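Local coordinates for protein pyrrolysyl-tRNA synthetase (Desulfitobacterium hafniense, PDB 3DSQ) that probably attaches pyrrolysine to its cognate tRNA at the expense of ATP, as a homodimeric class II aminoacyl-tRNA synthetase, at residues B[12-16]-B[17-21]. Sequence-based numbering, arbitrary orientation.
Sequences SFWTK and VQYQR
Thr15 and Gln18 form a capping box at the start of helix 16-24, with Thr15 as the N-cap, and two reciprocal hydrogen bonds define it. In one, Gln18 N donates to Thr15 OG1 at 3.2 Å, somewhat bent. In the other, Thr15 N donates to Gln18 OE1 over 2.9 Å; this bond is nearly straight (165°), and the donor is tilted slightly from the plane of the amide carbonyl. The torsions account for both: Thr15 OG1 sits between its own backbone N and carbonyl carbon, turned to the first turn of the helix, while Gln18 CG, beside its own backbone N (chi1 -66°), starts the chain back toward Thr15, and the extended chain beyond it brings OE1 to Thr15 N. A leucine in place of Gln18 would probably leave Thr15 N without its side-chain acceptor and remove one of the two bonds of the box.

Regular helical bonding follows at once, with Tyr19 N to Thr15 O at 2.9 Å and Gln20 N to Lys16 O at the same length; Gln18 N adds a weak, strongly bent bond to Thr15 O.

Apolar and edge contacts involve Trp14. Its CE3 lies 3.6 Å from Gln18 OE1, which meets the indole at its edge, ring and amide planes standing 86° apart. Trp14 CB also packs against Tyr19 CB (4.0 Å), an apolar contact, and Tyr19 CD1 comes to the edge of the indole.

The cap turns an irregular lead-in into helix 16-24, one side of which faces the long helix 39-68. Trp14, Thr15 and Gln18 all touch Arg42 there, and Gln18 NE2 makes a weak hydrogen bond to Asp43. Trp14 NE1 bonds to Gln31 O, and its ring meets Phe36, which joins the lead-in to helix 29-32 and to the loop before helix 39-68.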
ATOM      1  N   SER B  12       1.764  13.879  42.694  1.00 42.97           N
ATOM      2  CA  SER B  12       0.986  14.405  41.573  1.00 40.36           C
ATOM      3  C   SER B  12       1.583  13.987  40.231  1.00 37.98           C
ATOM      4  O   SER B  12       2.681  14.415  39.869  1.00 33.65           O
ATOM      5  CB  SER B  12       0.907  15.934  41.636  1.00 41.22           C
ATOM      6  OG  SER B  12       0.200  16.359  42.784  1.00 45.22           O
ATOM      7  N   PHE B  13       0.844  13.157  39.495  1.00 34.08           N
ATOM      8  CA  PHE B  13       1.307  12.671  38.200  1.00 31.82           C
ATOM      9  C   PHE B  13       0.571  13.319  37.036  1.00 28.43           C
ATOM     10  O   PHE B  13      -0.326  14.128  37.244  1.00 29.38           O
ATOM     11  CB  PHE B  13       1.170  11.148  38.132  1.00 33.22           C
ATOM     12  CG  PHE B  13       1.894  10.433  39.232  1.00 36.37           C
ATOM     13  CD1 PHE B  13       1.276  10.214  40.462  1.00 37.38           C
ATOM     14  CD2 PHE B  13       3.211  10.013  39.057  1.00 36.02           C
ATOM     15  CE1 PHE B  13       1.961   9.588  41.503  1.00 37.72           C
ATOM     16  CE2 PHE B  13       3.906   9.386  40.091  1.00 35.97           C
ATOM     17  CZ  PHE B  13       3.281   9.173  41.317  1.00 38.71           C
ATOM     18  N   TRP B  14       0.966  12.972  35.815  1.00 25.89           N
ATOM     19  CA  TRP B  14       0.347  13.531  34.615  1.00 27.88           C
ATOM     20  C   TRP B  14      -1.144  13.206  34.581  1.00 29.67           C
ATOM     21  O   TRP B  14      -1.562  12.157  35.076  1.00 26.77           O
ATOM     22  CB  TRP B  14       0.959  12.933  33.339  1.00 26.09           C
ATOM     23  CG  TRP B  14       2.431  13.106  33.178  1.00 26.18           C
ATOM     24  CD1 TRP B  14       3.334  12.137  32.851  1.00 28.08           C
ATOM     25  CD2 TRP B  14       3.173  14.320  33.308  1.00 23.69           C
ATOM     26  NE1 TRP B  14       4.598  12.670  32.769  1.00 26.04           N
ATOM     27  CE2 TRP B  14       4.528  14.010  33.043  1.00 26.09           C
ATOM     28  CE3 TRP B  14       2.825  15.642  33.618  1.00 24.25           C
ATOM     29  CZ2 TRP B  14       5.542  14.978  33.079  1.00 25.46           C
ATOM     30  CZ3 TRP B  14       3.827  16.606  33.653  1.00 27.72           C
ATOM     31  CH2 TRP B  14       5.177  16.265  33.383  1.00 28.05           C
ATOM     32  N   THR B  15      -1.934  14.113  34.010  1.00 29.56           N
ATOM     33  CA  THR B  15      -3.356  13.861  33.846  1.00 30.93           C
ATOM     34  C   THR B  15      -3.347  12.971  32.610  1.00 32.05           C
ATOM     35  O   THR B  15      -2.383  13.004  31.831  1.00 31.73           O
ATOM     36  CB  THR B  15      -4.142  15.131  33.513  1.00 31.16           C
ATOM     37  OG1 THR B  15      -3.626  15.706  32.304  1.00 27.18           O
ATOM     38  CG2 THR B  15      -4.057  16.142  34.663  1.00 30.68           C
ATOM     39  N   LYS B  16      -4.398  12.183  32.420  1.00 29.55           N
ATOM     40  CA  LYS B  16      -4.469  11.290  31.275  1.00 29.32           C
ATOM     41  C   LYS B  16      -4.191  12.026  29.971  1.00 30.66           C
ATOM     42  O   LYS B  16      -3.538  11.480  29.075  1.00 30.95           O
ATOM     43  CB  LYS B  16      -5.846  10.613  31.212  1.00 31.76           C
ATOM     44  CG  LYS B  16      -6.028   9.634  30.047  1.00 33.25           C
ATOM     45  CD  LYS B  16      -5.025   8.479  30.104  1.00 37.42           C
ATOM     46  CE  LYS B  16      -5.226   7.483  28.955  1.00 35.31           C
ATOM     47  NZ  LYS B  16      -5.484   8.185  27.659  1.00 37.08           N
ATOM     48  N   VAL B  17      -4.672  13.264  29.855  1.00 28.36           N
ATOM     49  CA  VAL B  17      -4.458  14.023  28.633  1.00 29.49           C
ATOM     50  C   VAL B  17      -2.994  14.473  28.453  1.00 29.62           C
ATOM     51  O   VAL B  17      -2.491  14.530  27.331  1.00 28.16           O
ATOM     52  CB  VAL B  17      -5.391  15.246  28.569  1.00 30.27           C
ATOM     53  CG1 VAL B  17      -4.914  16.333  29.518  1.00 31.86           C
ATOM     54  CG2 VAL B  17      -5.470  15.749  27.141  1.00 31.49           C
ATOM     55  N   GLN B  18      -2.322  14.796  29.553  1.00 28.95           N
ATOM     56  CA  GLN B  18      -0.918  15.208  29.495  1.00 29.31           C
ATOM     57  C   GLN B  18      -0.087  13.992  29.133  1.00 28.84           C
ATOM     58  O   GLN B  18       0.831  14.067  28.312  1.00 28.51           O
ATOM     59  CB  GLN B  18      -0.461  15.736  30.847  1.00 25.76           C
ATOM     60  CG  GLN B  18      -1.146  17.002  31.260  1.00 25.84           C
ATOM     61  CD  GLN B  18      -0.711  17.447  32.624  1.00 24.26           C
ATOM     62  OE1 GLN B  18      -0.630  16.642  33.551  1.00 25.19           O
ATOM     63  NE2 GLN B  18      -0.427  18.737  32.763  1.00 24.83           N
ATOM     64  N   TYR B  19      -0.432  12.867  29.753  1.00 29.01           N
ATOM     65  CA  TYR B  19       0.245  11.604  29.508  1.00 28.38           C
ATOM     66  C   TYR B  19       0.136  11.219  28.025  1.00 28.67           C
ATOM     67  O   TYR B  19       1.129  10.841  27.392  1.00 26.31           O
ATOM     68  CB  TYR B  19      -0.383  10.525  30.383  1.00 28.45           C
ATOM     69  CG  TYR B  19       0.269   9.168  30.295  1.00 28.45           C
ATOM     70  CD1 TYR B  19       1.380   8.848  31.083  1.00 31.64           C
ATOM     71  CD2 TYR B  19      -0.229   8.193  29.429  1.00 30.18           C
ATOM     72  CE1 TYR B  19       1.977   7.581  31.012  1.00 32.10           C
ATOM     73  CE2 TYR B  19       0.357   6.928  29.348  1.00 31.16           C
ATOM     74  CZ  TYR B  19       1.454   6.629  30.143  1.00 33.21           C
ATOM     75  OH  TYR B  19       2.008   5.370  30.078  1.00 37.39           O
ATOM     76  N   GLN B  20      -1.071  11.322  27.470  1.00 27.17           N
ATOM     77  CA  GLN B  20      -1.292  10.982  26.069  1.00 27.67           C
ATOM     78  C   GLN B  20      -0.497  11.892  25.131  1.00 26.39           C
ATOM     79  O   GLN B  20       0.031  11.443  24.118  1.00 25.28           O
ATOM     80  CB  GLN B  20      -2.779  11.088  25.704  1.00 30.25           C
ATOM     81  CG  GLN B  20      -3.051  10.718  24.250  1.00 37.27           C
ATOM     82  CD  GLN B  20      -4.490  10.974  23.807  1.00 42.49           C
ATOM     83  OE1 GLN B  20      -4.940  12.123  23.721  1.00 43.95           O
ATOM     84  NE2 GLN B  20      -5.213   9.898  23.516  1.00 44.29           N
ATOM     85  N   ARG B  21      -0.453  13.176  25.462  1.00 24.35           N
ATOM     86  CA  ARG B  21       0.271  14.155  24.667  1.00 27.39           C
ATOM     87  C   ARG B  21       1.772  13.815  24.649  1.00 26.66           C
ATOM     88  O   ARG B  21       2.406  13.784  23.597  1.00 27.76           O
ATOM     89  CB  ARG B  21       0.031  15.557  25.249  1.00 26.08           C
ATOM     90  CG  ARG B  21       0.758  16.697  24.535  1.00 29.53           C
ATOM     91  CD  ARG B  21       0.551  16.658  23.034  1.00 30.14           C
ATOM     92  NE  ARG B  21       1.043  17.867  22.378  1.00 32.80           N
ATOM     93  CZ  ARG B  21       1.052  18.057  21.062  1.00 31.30           C
ATOM     94  NH1 ARG B  21       0.599  17.115  20.246  1.00 33.19           N
ATOM     95  NH2 ARG B  21       1.503  19.198  20.564  1.00 31.38           N
TER